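Local coordinates for CYCLIN domain-containing protein (Chaetomium thermophilum, PDB 6Z3U) that probably serves as the cyclin H-type regulatory subunit that helps activate the cyclin-dependent kinase of the CAK complex, at residues D105-D108 and E109-A112; R218-L221 and R222-L226; G143-E147 and G148-S152; K111-A114 and A115-K119. One frame throughout, in Å; residues are numbered along the deposited sequence.

Overall arrangement
All four contacts are local, each between residues a few positions apart, and they gather around helix 108-124. Contacts 1 and 4 share Lys-111 and Ala-112: contact 1 starts the helix, partly buried and rich in charge, while contact 4 continues it into the interior, where alanine, threonine and phenylalanine do most of the packing. Contact 3 ends helix 132-146 beside them and faces the kinase, so it mixes apolar packing with polar ends. Contact 2 belongs to the C-terminal cyclin region; its apolar side is buried, and Arg-222 reaches back to contact 1 through its salt bridge to Asp-108. Contacts 2 and 3 do not touch, their centres about 22 Å apart.

Contact 1 of 4, residues D105-D108 and E109-A112; sequences DMSD and EIKA
The flat carboxylate of Asp-108 is shared between two cations, one at each oxygen: OD1 faces the ammonium of Lys-111, with OD1 and NZ 3.5 Å apart in a long salt bridge, while OD2 pairs with Arg-222 of the C-terminal cyclin region. Lysine suits its place because its long chain, straight as far as CE, runs back past the start of the helix. There NZ makes a weak hydrogen bond to Met-106 O at 3.1 Å, and Asp-102 supplies its stronger salt bridge. These several partners probably keep the amine charged. Ser-107 is the N-cap of helix 108-124, and its carbonyl begins the regular bonding: Lys-111 N reaches Ser-107 O at 3.0 Å, almost straight at 175°. Ala-112 N follows on Asp-108 O, also at 3.0 Å. The Ser-107 hydroxyl, turned between its own backbone N and carbonyl carbon (chi1 51°), lies beside the CG1 and CD1 branch of Ile-110. The other branch of Ile-110, CG2, meets Met-106 SD at 3.9 Å, the two side chains crossing at about a right angle. Asp-105, with positive phi, closes the preceding helix 83-103 in a Schellman motif. Met-106 and Ile-110 both pack on Cys-144 of helix 132-146, Glu-109 pairs with Arg-190, and Ser-107 touches Arg-250 of the kinase chain.

Contact 2 of 4, residues R218-L221 and R222-L226; sequences REIL and RFSPL
Arg-222 runs alongside Arg-218, the two chains pointing the same way, so that Arg-218 NE lies over one face of the Arg-222 guanidinium, displaced toward its rim. This is the C-terminal end of helix 207-221 in the cyclin C-terminal domain, where a short turn leads through Phe-223, the N-cap residue, into helix 224-227. The guanidinium planes are 53° apart, and the two arginine chains come nearest each other at Arg-218 CG and Arg-222 NE, 3.5 Å apart. Carboxylates probably offset the two neighbouring positive charges. Glu-219 OE2 meets Arg-222 NH2 at 3.2 Å in a salt bridge whose hydrogen bond is weak, and the carboxylate stands nearly perpendicular to the guanidinium, 89° between planes. OE2 nevertheless approaches at the guanidinium edge. Stronger partners lie beyond: Asp-108 takes Arg-222 NE, and Arg-337 takes Glu-219 OE1. A long side chain extended from CG to NE is what lets Arg-222 join the two cyclin regions. In the backbone, Ile-220 O receives two bonds as the helix closes, from Phe-223 N at 3.1 Å, standing above the carbonyl plane, and from Ser-224 N at 2.8 Å. Ile-220 and Leu-221 are buried against Ala-243 of helix 236-247, where branched hydrocarbons are apt. Pro-225 has no N-H to give to Leu-221 O, so its ring packs there instead: CD lies 3.3 Å from Leu-221 O, and CG 4.3 Å from Leu-221 CD2.

Contact 3 of 4, residues G143-E147 and G148-S152; sequences GCKAE and GAFPS
Lys-145 and Phe-150 have nearly the same first torsion, chi1 -64° and -62°, each placing CG anti to its own carbonyl carbon, and this brings the aromatic ring across the root of the lysine chain at about a right angle. Lys-145 CA sits over one ring face, offset toward the rim, in a CH-pi contact 4.1 Å from the centroid of the Phe-150 ring. Farther along the lysine, CG meets Phe-150 CD1 at 3.5 Å. The long aliphatic stem thus packs on an aromatic, while NZ is carried beyond it to a salt bridge with Glu-172 and hydrogen bonds to the carbonyls of Asp-132 and Met-134 of the kinase chain. What folds the backbone back is a Schellman motif ending helix 132-146. Gly-148 is its C-prime residue; phi of 88° would jam a CB against the preceding carbonyl, so glycine is the residue that fits. Ala-149 N bonds to Cys-144 O at 2.8 Å and Gly-148 N to Lys-145 O at 3.0 Å, each donor above the carbonyl plane. Cys-144 O also accepts from Glu-147 N at 2.9 Å, on the opposite face from Ala-149 N. Apolar groups meet beside the turn, Cys-144 CB lying 3.9 Å from Ala-149 CB and 4.1 Å from Pro-151 CD. Glu-147 OE2 bonds to Thr-113 OG1 on helix 108-124.

Contact 4 of 4, residues K111-A114 and A115-K119; sequences KATA and ATFFK
Ala-112 O is gripped twice by one residue: Thr-116 OG1 donates to it at 2.7 Å and Thr-116 N at 3.0 Å, the two arriving from opposite faces of the carbonyl plane. With chi1 at -60°, OG1 lies beside its own backbone N, which turns it toward the preceding turn of the helix, where Ala-112 O lies, and the buried hydroxyl finds an acceptor in its own helix. One step on, Thr-113 and Phe-117 lie side by side. Thr-113 CG2 sits over the Phe-117 ring face in a CH-pi contact, 3.8 Å from the ring centroid and 23° off the normal, while Thr-113 O lies over the ring toward its rim. These pairs have the i to i+4 spacing of an alpha helix, here helix 108-124, part of the helical cyclin fold. Its backbone bonds run on regularly, Ala-115 N to Lys-111 O at 2.8 Å and Phe-117 N to Thr-113 O at 2.9 Å. Small Ala-114 and Ala-115 let neighbouring helices pack closely: Leu-140 of helix 132-146 meets the first, Leu-97 of helix 83-103 the second. Thr-113 OG1 bonds to His-187, and the Phe-118 ring meets Tyr-122 edge-to-face.

Contact 1 of 4, residues D105-D108 and E109-A112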
ATOM      1  N   ASP A 105     -10.409  19.522  -1.112  1.00 63.51           N
ATOM      2  CA  ASP A 105     -10.987  18.707  -0.043  1.00 61.34           C
ATOM      3  C   ASP A 105     -10.487  17.265  -0.108  1.00 63.35           C
ATOM      4  O   ASP A 105     -11.251  16.310   0.043  1.00 64.28           O
ATOM      5  CB  ASP A 105     -12.517  18.760  -0.095  1.00 62.28           C
ATOM      6  CG  ASP A 105     -13.163  18.364   1.222  1.00 68.38           C
ATOM      7  OD1 ASP A 105     -12.498  17.702   2.046  1.00 87.75           O
ATOM      8  OD2 ASP A 105     -14.341  18.725   1.436  1.00 71.41           O
ATOM      9  N   MET A 106      -9.188  17.105  -0.340  1.00 55.67           N
ATOM     10  CA  MET A 106      -8.596  15.778  -0.345  1.00 51.74           C
ATOM     11  C   MET A 106      -8.296  15.327   1.082  1.00 47.83           C
ATOM     12  O   MET A 106      -8.119  16.136   1.996  1.00 36.26           O
ATOM     13  CB  MET A 106      -7.314  15.757  -1.173  1.00 48.00           C
ATOM     14  CG  MET A 106      -7.540  15.920  -2.659  1.00 45.13           C
ATOM     15  SD  MET A 106      -5.978  15.957  -3.553  1.00 46.19           S
ATOM     16  CE  MET A 106      -6.542  15.998  -5.252  1.00 51.29           C
ATOM     17  N   SER A 107      -8.239  14.012   1.264  1.00 48.71           N
ATOM     18  CA  SER A 107      -7.968  13.454   2.580  1.00 47.18           C
ATOM     19  C   SER A 107      -6.553  13.802   3.032  1.00 43.77           C
ATOM     20  O   SER A 107      -5.658  14.049   2.219  1.00 50.22           O
ATOM     21  CB  SER A 107      -8.159  11.938   2.562  1.00 46.87           C
ATOM     22  OG  SER A 107      -7.439  11.344   1.498  1.00 43.77           O
ATOM     23  N   ASP A 108      -6.361  13.827   4.353  1.00 37.91           N
ATOM     24  CA  ASP A 108      -5.047  14.143   4.903  1.00 35.17           C
ATOM     25  C   ASP A 108      -3.997  13.138   4.445  1.00 34.13           C
ATOM     26  O   ASP A 108      -2.845  13.505   4.190  1.00 41.31           O
ATOM     27  CB  ASP A 108      -5.111  14.185   6.430  1.00 50.91           C
ATOM     28  CG  ASP A 108      -5.837  15.413   6.956  1.00 57.79           C
ATOM     29  OD1 ASP A 108      -6.102  16.342   6.163  1.00 61.15           O
ATOM     30  OD2 ASP A 108      -6.139  15.449   8.169  1.00 58.00           O
ATOM     31  N   GLU A 109      -4.369  11.860   4.354  1.00 39.10           N
ATOM     32  CA  GLU A 109      -3.405  10.852   3.917  1.00 42.05           C
ATOM     33  C   GLU A 109      -2.995  11.063   2.467  1.00 33.86           C
ATOM     34  O   GLU A 109      -1.841  10.799   2.110  1.00 39.29           O
ATOM     35  CB  GLU A 109      -3.987   9.454   4.110  1.00 46.58           C
ATOM     36  CG  GLU A 109      -4.256   9.088   5.561  1.00 43.99           C
ATOM     37  CD  GLU A 109      -3.696   7.729   5.930  1.00 51.28           C
ATOM     38  OE1 GLU A 109      -2.764   7.668   6.757  1.00 56.89           O
ATOM     39  OE2 GLU A 109      -4.184   6.718   5.379  1.00 50.17           O
ATOM     40  N   ILE A 110      -3.912  11.533   1.619  1.00 32.37           N
ATOM     41  CA  ILE A 110      -3.559  11.817   0.232  1.00 30.65           C
ATOM     42  C   ILE A 110      -2.596  12.998   0.167  1.00 36.91           C
ATOM     43  O   ILE A 110      -1.545  12.928  -0.480  1.00 37.74           O
ATOM     44  CB  ILE A 110      -4.825  12.073  -0.605  1.00 33.25           C
ATOM     45  CG1 ILE A 110      -5.561  10.754  -0.863  1.00 35.98           C
ATOM     46  CG2 ILE A 110      -4.468  12.751  -1.920  1.00 39.99           C
ATOM     47  CD1 ILE A 110      -6.888  10.907  -1.586  1.00 37.91           C
ATOM     48  N   LYS A 111      -2.944  14.099   0.836  1.00 37.30           N
ATOM     49  CA  LYS A 111      -2.070  15.267   0.855  1.00 32.81           C
ATOM     50  C   LYS A 111      -0.657  14.885   1.274  1.00 33.26           C
ATOM     51  O   LYS A 111       0.321  15.219   0.597  1.00 36.31           O
ATOM     52  CB  LYS A 111      -2.629  16.323   1.808  1.00 37.76           C
ATOM     53  CG  LYS A 111      -4.002  16.847   1.446  1.00 46.56           C
ATOM     54  CD  LYS A 111      -4.519  17.788   2.525  1.00 43.64           C
ATOM     55  CE  LYS A 111      -5.917  18.282   2.209  1.00 52.72           C
ATOM     56  NZ  LYS A 111      -6.720  18.498   3.442  1.00 58.25           N
ATOM     57  N   ALA A 112      -0.534  14.174   2.397  1.00 33.74           N
ATOM     58  CA  ALA A 112       0.785  13.837   2.916  1.00 35.31           C
ATOM     59  C   ALA A 112       1.550  12.944   1.949  1.00 40.29           C
ATOM     60  O   ALA A 112       2.769  13.087   1.794  1.00 39.29           O
ATOM     61  CB  ALA A 112       0.648  13.163   4.281  1.00 39.89           C
TER

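Contact 2 of 4, residues R218-L221 and R222-L226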
ATOM      1  N   ARG A 218      -2.641  17.631  15.508  1.00 55.23           N
ATOM      2  CA  ARG A 218      -3.064  17.250  14.164  1.00 53.70           C
ATOM      3  C   ARG A 218      -2.749  18.347  13.151  1.00 57.48           C
ATOM      4  O   ARG A 218      -2.256  18.061  12.054  1.00 52.26           O
ATOM      5  CB  ARG A 218      -4.557  16.924  14.159  1.00 54.10           C
ATOM      6  CG  ARG A 218      -5.019  16.263  12.876  1.00 53.79           C
ATOM      7  CD  ARG A 218      -6.382  15.603  13.025  1.00 60.61           C
ATOM      8  NE  ARG A 218      -7.396  16.545  13.490  1.00 67.35           N
ATOM      9  CZ  ARG A 218      -8.214  16.343  14.521  1.00 66.71           C
ATOM     10  NH1 ARG A 218      -8.176  15.211  15.215  1.00 62.12           N
ATOM     11  NH2 ARG A 218      -9.091  17.281  14.847  1.00 72.04           N
ATOM     12  N   GLU A 219      -3.024  19.607  13.499  1.00 60.29           N
ATOM     13  CA  GLU A 219      -2.682  20.708  12.604  1.00 57.13           C
ATOM     14  C   GLU A 219      -1.176  20.796  12.385  1.00 57.48           C
ATOM     15  O   GLU A 219      -0.720  21.117  11.281  1.00 59.61           O
ATOM     16  CB  GLU A 219      -3.215  22.030  13.160  1.00 63.84           C
ATOM     17  CG  GLU A 219      -4.699  22.280  12.902  1.00 76.34           C
ATOM     18  CD  GLU A 219      -5.059  22.252  11.421  1.00 76.01           C
ATOM     19  OE1 GLU A 219      -4.141  22.344  10.576  1.00 62.01           O
ATOM     20  OE2 GLU A 219      -6.263  22.136  11.105  1.00 75.78           O
ATOM     21  N   ILE A 220      -0.388  20.529  13.428  1.00 55.32           N
ATOM     22  CA  ILE A 220       1.064  20.509  13.274  1.00 54.60           C
ATOM     23  C   ILE A 220       1.474  19.419  12.293  1.00 52.54           C
ATOM     24  O   ILE A 220       2.260  19.651  11.367  1.00 55.35           O
ATOM     25  CB  ILE A 220       1.745  20.324  14.642  1.00 55.24           C
ATOM     26  CG1 ILE A 220       1.389  21.493  15.566  1.00 57.53           C
ATOM     27  CG2 ILE A 220       3.256  20.197  14.465  1.00 56.33           C
ATOM     28  CD1 ILE A 220       2.009  21.411  16.949  1.00 58.45           C
ATOM     29  N   LEU A 221       0.945  18.208  12.483  1.00 51.93           N
ATOM     30  CA  LEU A 221       1.293  17.106  11.595  1.00 51.47           C
ATOM     31  C   LEU A 221       0.867  17.393  10.162  1.00 50.23           C
ATOM     32  O   LEU A 221       1.518  16.936   9.216  1.00 54.03           O
ATOM     33  CB  LEU A 221       0.646  15.811  12.090  1.00 54.60           C
ATOM     34  CG  LEU A 221       1.198  15.213  13.388  1.00 49.71           C
ATOM     35  CD1 LEU A 221       0.436  13.945  13.748  1.00 49.35           C
ATOM     36  CD2 LEU A 221       2.689  14.924  13.281  1.00 49.04           C
ATOM     37  N   ARG A 222      -0.217  18.150   9.986  1.00 53.62           N
ATOM     38  CA  ARG A 222      -0.736  18.460   8.661  1.00 54.52           C
ATOM     39  C   ARG A 222       0.148  19.415   7.872  1.00 52.11           C
ATOM     40  O   ARG A 222      -0.089  19.590   6.672  1.00 55.38           O
ATOM     41  CB  ARG A 222      -2.139  19.062   8.787  1.00 54.24           C
ATOM     42  CG  ARG A 222      -3.240  18.033   8.994  1.00 55.32           C
ATOM     43  CD  ARG A 222      -4.431  18.626   9.733  1.00 55.31           C
ATOM     44  NE  ARG A 222      -5.587  17.735   9.699  1.00 45.77           N
ATOM     45  CZ  ARG A 222      -6.854  18.142   9.696  1.00 55.54           C
ATOM     46  NH1 ARG A 222      -7.832  17.249   9.660  1.00 58.39           N
ATOM     47  NH2 ARG A 222      -7.145  19.437   9.732  1.00 62.17           N
ATOM     48  N   PHE A 223       1.146  20.042   8.498  1.00 54.04           N
ATOM     49  CA  PHE A 223       1.947  21.033   7.789  1.00 55.42           C
ATOM     50  C   PHE A 223       3.431  20.919   8.123  1.00 52.41           C
ATOM     51  O   PHE A 223       4.268  20.828   7.220  1.00 53.99           O
ATOM     52  CB  PHE A 223       1.451  22.443   8.125  1.00 54.42           C
ATOM     53  CG  PHE A 223       2.082  23.521   7.294  1.00 55.83           C
ATOM     54  CD1 PHE A 223       1.536  23.859   6.067  1.00 56.34           C
ATOM     55  CD2 PHE A 223       3.214  24.191   7.725  1.00 56.48           C
ATOM     56  CE1 PHE A 223       2.102  24.845   5.286  1.00 53.74           C
ATOM     57  CE2 PHE A 223       3.786  25.181   6.947  1.00 53.81           C
ATOM     58  CZ  PHE A 223       3.227  25.508   5.727  1.00 55.57           C
ATOM     59  N   SER A 224       3.763  20.928   9.414  1.00 53.90           N
ATOM     60  CA  SER A 224       5.162  21.047   9.823  1.00 51.13           C
ATOM     61  C   SER A 224       6.055  19.951   9.255  1.00 57.01           C
ATOM     62  O   SER A 224       7.105  20.282   8.676  1.00 59.43           O
ATOM     63  CB  SER A 224       5.243  21.080  11.353  1.00 49.77           C
ATOM     64  OG  SER A 224       5.050  22.392  11.846  1.00 52.57           O
ATOM     65  N   PRO A 225       5.729  18.660   9.375  1.00 53.08           N
ATOM     66  CA  PRO A 225       6.657  17.628   8.893  1.00 57.50           C
ATOM     67  C   PRO A 225       6.592  17.388   7.395  1.00 58.13           C
ATOM     68  O   PRO A 225       7.448  16.667   6.862  1.00 39.86           O
ATOM     69  CB  PRO A 225       6.215  16.386   9.674  1.00 54.74           C
ATOM     70  CG  PRO A 225       4.737  16.569   9.819  1.00 40.95           C
ATOM     71  CD  PRO A 225       4.501  18.066   9.940  1.00 48.85           C
ATOM     72  N   LEU A 226       5.613  17.969   6.701  1.00 60.45           N
ATOM     73  CA  LEU A 226       5.514  17.852   5.254  1.00 53.69           C
ATOM     74  C   LEU A 226       6.323  18.920   4.533  1.00 57.92           C
ATOM     75  O   LEU A 226       6.770  18.696   3.402  1.00 51.49           O
ATOM     76  CB  LEU A 226       4.050  17.947   4.822  1.00 39.58           C
ATOM     77  CG  LEU A 226       3.096  16.971   5.513  1.00 38.55           C
ATOM     78  CD1 LEU A 226       1.670  17.202   5.036  1.00 44.49           C
ATOM     79  CD2 LEU A 226       3.516  15.531   5.279  1.00 46.80           C
TER

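Contact 3 of 4, residues G143-E147 and G148-S152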
ATOM      1  N   GLY A 143      -0.641  10.617  -5.897  1.00 39.50           N
ATOM      2  CA  GLY A 143      -0.895  10.396  -4.482  1.00 33.50           C
ATOM      3  C   GLY A 143      -2.267   9.806  -4.224  1.00 28.30           C
ATOM      4  O   GLY A 143      -2.436   8.965  -3.338  1.00 28.77           O
ATOM      5  N   CYS A 144      -3.268  10.243  -4.991  1.00 32.13           N
ATOM      6  CA  CYS A 144      -4.590   9.633  -4.897  1.00 34.72           C
ATOM      7  C   CYS A 144      -4.513   8.136  -5.166  1.00 39.19           C
ATOM      8  O   CYS A 144      -4.965   7.318  -4.356  1.00 38.56           O
ATOM      9  CB  CYS A 144      -5.548  10.302  -5.885  1.00 38.03           C
ATOM     10  SG  CYS A 144      -6.040  11.988  -5.458  1.00 32.69           S
ATOM     11  N   LYS A 145      -3.928   7.763  -6.306  1.00 39.53           N
ATOM     12  CA  LYS A 145      -3.831   6.354  -6.668  1.00 28.41           C
ATOM     13  C   LYS A 145      -3.117   5.561  -5.582  1.00 30.45           C
ATOM     14  O   LYS A 145      -3.567   4.478  -5.187  1.00 31.09           O
ATOM     15  CB  LYS A 145      -3.104   6.218  -8.005  1.00 35.10           C
ATOM     16  CG  LYS A 145      -3.834   6.856  -9.179  1.00 30.78           C
ATOM     17  CD  LYS A 145      -3.117   6.585 -10.493  1.00 36.49           C
ATOM     18  CE  LYS A 145      -4.003   6.910 -11.682  1.00 43.03           C
ATOM     19  NZ  LYS A 145      -3.307   6.691 -12.981  1.00 45.67           N
ATOM     20  N   ALA A 146      -2.000   6.091  -5.081  1.00 31.30           N
ATOM     21  CA  ALA A 146      -1.242   5.390  -4.054  1.00 35.07           C
ATOM     22  C   ALA A 146      -2.057   5.163  -2.790  1.00 36.90           C
ATOM     23  O   ALA A 146      -1.721   4.272  -2.002  1.00 38.67           O
ATOM     24  CB  ALA A 146       0.030   6.172  -3.718  1.00 41.62           C
ATOM     25  N   GLU A 147      -3.114   5.949  -2.574  1.00 38.41           N
ATOM     26  CA  GLU A 147      -3.956   5.828  -1.391  1.00 33.35           C
ATOM     27  C   GLU A 147      -5.323   5.236  -1.713  1.00 31.29           C
ATOM     28  O   GLU A 147      -6.259   5.375  -0.918  1.00 37.66           O
ATOM     29  CB  GLU A 147      -4.111   7.189  -0.714  1.00 28.29           C
ATOM     30  CG  GLU A 147      -2.807   7.739  -0.154  1.00 36.62           C
ATOM     31  CD  GLU A 147      -2.257   6.895   0.984  1.00 41.09           C
ATOM     32  OE1 GLU A 147      -3.060   6.247   1.689  1.00 52.30           O
ATOM     33  OE2 GLU A 147      -1.021   6.874   1.168  1.00 40.07           O
ATOM     34  N   GLY A 148      -5.458   4.580  -2.861  1.00 32.29           N
ATOM     35  CA  GLY A 148      -6.677   3.879  -3.196  1.00 42.13           C
ATOM     36  C   GLY A 148      -7.732   4.704  -3.893  1.00 36.06           C
ATOM     37  O   GLY A 148      -8.844   4.205  -4.100  1.00 41.71           O
ATOM     38  N   ALA A 149      -7.429   5.946  -4.258  1.00 37.34           N
ATOM     39  CA  ALA A 149      -8.357   6.809  -4.981  1.00 41.30           C
ATOM     40  C   ALA A 149      -7.876   6.925  -6.423  1.00 42.66           C
ATOM     41  O   ALA A 149      -6.825   7.515  -6.687  1.00 37.88           O
ATOM     42  CB  ALA A 149      -8.456   8.181  -4.318  1.00 47.47           C
ATOM     43  N   PHE A 150      -8.654   6.370  -7.354  1.00 42.56           N
ATOM     44  CA  PHE A 150      -8.310   6.334  -8.774  1.00 38.27           C
ATOM     45  C   PHE A 150      -9.342   7.158  -9.531  1.00 40.55           C
ATOM     46  O   PHE A 150     -10.287   6.609 -10.117  1.00 41.31           O
ATOM     47  CB  PHE A 150      -8.246   4.898  -9.290  1.00 38.28           C
ATOM     48  CG  PHE A 150      -7.195   4.063  -8.617  1.00 40.03           C
ATOM     49  CD1 PHE A 150      -5.899   4.036  -9.104  1.00 34.48           C
ATOM     50  CD2 PHE A 150      -7.496   3.318  -7.489  1.00 41.21           C
ATOM     51  CE1 PHE A 150      -4.926   3.276  -8.485  1.00 27.79           C
ATOM     52  CE2 PHE A 150      -6.525   2.556  -6.867  1.00 36.54           C
ATOM     53  CZ  PHE A 150      -5.239   2.537  -7.368  1.00 27.58           C
ATOM     54  N   PRO A 151      -9.200   8.480  -9.532  1.00 47.62           N
ATOM     55  CA  PRO A 151     -10.166   9.332 -10.230  1.00 50.92           C
ATOM     56  C   PRO A 151      -9.894   9.372 -11.726  1.00 39.82           C
ATOM     57  O   PRO A 151      -8.844   8.951 -12.213  1.00 40.27           O
ATOM     58  CB  PRO A 151      -9.939  10.705  -9.590  1.00 39.70           C
ATOM     59  CG  PRO A 151      -8.489  10.694  -9.227  1.00 32.61           C
ATOM     60  CD  PRO A 151      -8.163   9.271  -8.843  1.00 45.78           C
ATOM     61  N   SER A 152     -10.872   9.899 -12.457  1.00 40.05           N
ATOM     62  CA  SER A 152     -10.717  10.105 -13.889  1.00 53.33           C
ATOM     63  C   SER A 152      -9.868  11.348 -14.120  1.00 43.62           C
ATOM     64  O   SER A 152     -10.111  12.397 -13.515  1.00 49.98           O
ATOM     65  CB  SER A 152     -12.079  10.250 -14.565  1.00 56.04           C
ATOM     66  OG  SER A 152     -11.946  10.317 -15.976  1.00 57.63           O
TER

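Contact 4 of 4, residues K111-A114 and A115-K119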
ATOM      1  N   LYS A 111      -2.944  14.099   0.836  1.00 37.30           N
ATOM      2  CA  LYS A 111      -2.070  15.267   0.855  1.00 32.81           C
ATOM      3  C   LYS A 111      -0.657  14.885   1.274  1.00 33.26           C
ATOM      4  O   LYS A 111       0.321  15.219   0.597  1.00 36.31           O
ATOM      5  CB  LYS A 111      -2.629  16.323   1.808  1.00 37.76           C
ATOM      6  CG  LYS A 111      -4.002  16.847   1.446  1.00 46.56           C
ATOM      7  CD  LYS A 111      -4.519  17.788   2.525  1.00 43.64           C
ATOM      8  CE  LYS A 111      -5.917  18.282   2.209  1.00 52.72           C
ATOM      9  NZ  LYS A 111      -6.720  18.498   3.442  1.00 58.25           N
ATOM     10  N   ALA A 112      -0.534  14.174   2.397  1.00 33.74           N
ATOM     11  CA  ALA A 112       0.785  13.837   2.916  1.00 35.31           C
ATOM     12  C   ALA A 112       1.550  12.944   1.949  1.00 40.29           C
ATOM     13  O   ALA A 112       2.769  13.087   1.794  1.00 39.29           O
ATOM     14  CB  ALA A 112       0.648  13.163   4.281  1.00 39.89           C
ATOM     15  N   THR A 113       0.855  12.013   1.290  1.00 43.55           N
ATOM     16  CA  THR A 113       1.519  11.142   0.326  1.00 31.67           C
ATOM     17  C   THR A 113       1.942  11.914  -0.917  1.00 34.84           C
ATOM     18  O   THR A 113       3.059  11.734  -1.416  1.00 34.03           O
ATOM     19  CB  THR A 113       0.598   9.986  -0.057  1.00 32.26           C
ATOM     20  OG1 THR A 113       0.418   9.124   1.073  1.00 43.17           O
ATOM     21  CG2 THR A 113       1.192   9.190  -1.210  1.00 42.13           C
ATOM     22  N   ALA A 114       1.060  12.770  -1.436  1.00 35.47           N
ATOM     23  CA  ALA A 114       1.409  13.579  -2.600  1.00 30.44           C
ATOM     24  C   ALA A 114       2.597  14.481  -2.299  1.00 32.59           C
ATOM     25  O   ALA A 114       3.527  14.595  -3.105  1.00 34.31           O
ATOM     26  CB  ALA A 114       0.201  14.405  -3.042  1.00 30.25           C
ATOM     27  N   ALA A 115       2.578  15.144  -1.141  1.00 38.11           N
ATOM     28  CA  ALA A 115       3.693  16.008  -0.770  1.00 34.49           C
ATOM     29  C   ALA A 115       4.989  15.215  -0.655  1.00 36.19           C
ATOM     30  O   ALA A 115       6.043  15.663  -1.124  1.00 38.77           O
ATOM     31  CB  ALA A 115       3.385  16.722   0.545  1.00 36.67           C
ATOM     32  N   THR A 116       4.930  14.030  -0.041  1.00 38.15           N
ATOM     33  CA  THR A 116       6.132  13.218   0.120  1.00 34.82           C
ATOM     34  C   THR A 116       6.677  12.763  -1.229  1.00 40.73           C
ATOM     35  O   THR A 116       7.893  12.792  -1.456  1.00 45.02           O
ATOM     36  CB  THR A 116       5.838  12.014   1.016  1.00 35.41           C
ATOM     37  OG1 THR A 116       5.395  12.470   2.300  1.00 35.65           O
ATOM     38  CG2 THR A 116       7.086  11.158   1.188  1.00 40.32           C
ATOM     39  N   PHE A 117       5.796  12.330  -2.136  1.00 38.73           N
ATOM     40  CA  PHE A 117       6.237  12.011  -3.490  1.00 39.69           C
ATOM     41  C   PHE A 117       6.926  13.209  -4.137  1.00 39.12           C
ATOM     42  O   PHE A 117       7.926  13.055  -4.846  1.00 42.05           O
ATOM     43  CB  PHE A 117       5.052  11.567  -4.351  1.00 34.70           C
ATOM     44  CG  PHE A 117       4.522  10.197  -4.019  1.00 29.62           C
ATOM     45  CD1 PHE A 117       5.194   9.355  -3.147  1.00 41.47           C
ATOM     46  CD2 PHE A 117       3.345   9.749  -4.597  1.00 32.10           C
ATOM     47  CE1 PHE A 117       4.700   8.098  -2.853  1.00 36.84           C
ATOM     48  CE2 PHE A 117       2.845   8.492  -4.309  1.00 39.46           C
ATOM     49  CZ  PHE A 117       3.523   7.666  -3.435  1.00 38.92           C
ATOM     50  N   PHE A 118       6.395  14.413  -3.910  1.00 41.52           N
ATOM     51  CA  PHE A 118       7.004  15.608  -4.482  1.00 37.46           C
ATOM     52  C   PHE A 118       8.407  15.821  -3.923  1.00 40.88           C
ATOM     53  O   PHE A 118       9.357  16.057  -4.676  1.00 43.09           O
ATOM     54  CB  PHE A 118       6.110  16.820  -4.216  1.00 34.64           C
ATOM     55  CG  PHE A 118       6.580  18.081  -4.885  1.00 44.46           C
ATOM     56  CD1 PHE A 118       6.241  18.350  -6.200  1.00 35.24           C
ATOM     57  CD2 PHE A 118       7.336  19.011  -4.190  1.00 48.62           C
ATOM     58  CE1 PHE A 118       6.667  19.509  -6.816  1.00 38.80           C
ATOM     59  CE2 PHE A 118       7.761  20.174  -4.799  1.00 38.56           C
ATOM     60  CZ  PHE A 118       7.426  20.423  -6.113  1.00 44.91           C
ATOM     61  N   LYS A 119       8.557  15.724  -2.598  1.00 43.44           N
ATOM     62  CA  LYS A 119       9.873  15.906  -1.994  1.00 44.78           C
ATOM     63  C   LYS A 119      10.835  14.810  -2.428  1.00 42.52           C
ATOM     64  O   LYS A 119      12.018  15.070  -2.677  1.00 44.40           O
ATOM     65  CB  LYS A 119       9.761  15.925  -0.468  1.00 45.36           C
ATOM     66  CG  LYS A 119       8.995  17.103   0.100  1.00 40.22           C
ATOM     67  CD  LYS A 119       8.942  17.038   1.623  1.00 40.65           C
ATOM     68  CE  LYS A 119      10.038  17.877   2.269  1.00 48.24           C
ATOM     69  NZ  LYS A 119      10.042  19.297   1.808  1.00 63.10           N
TER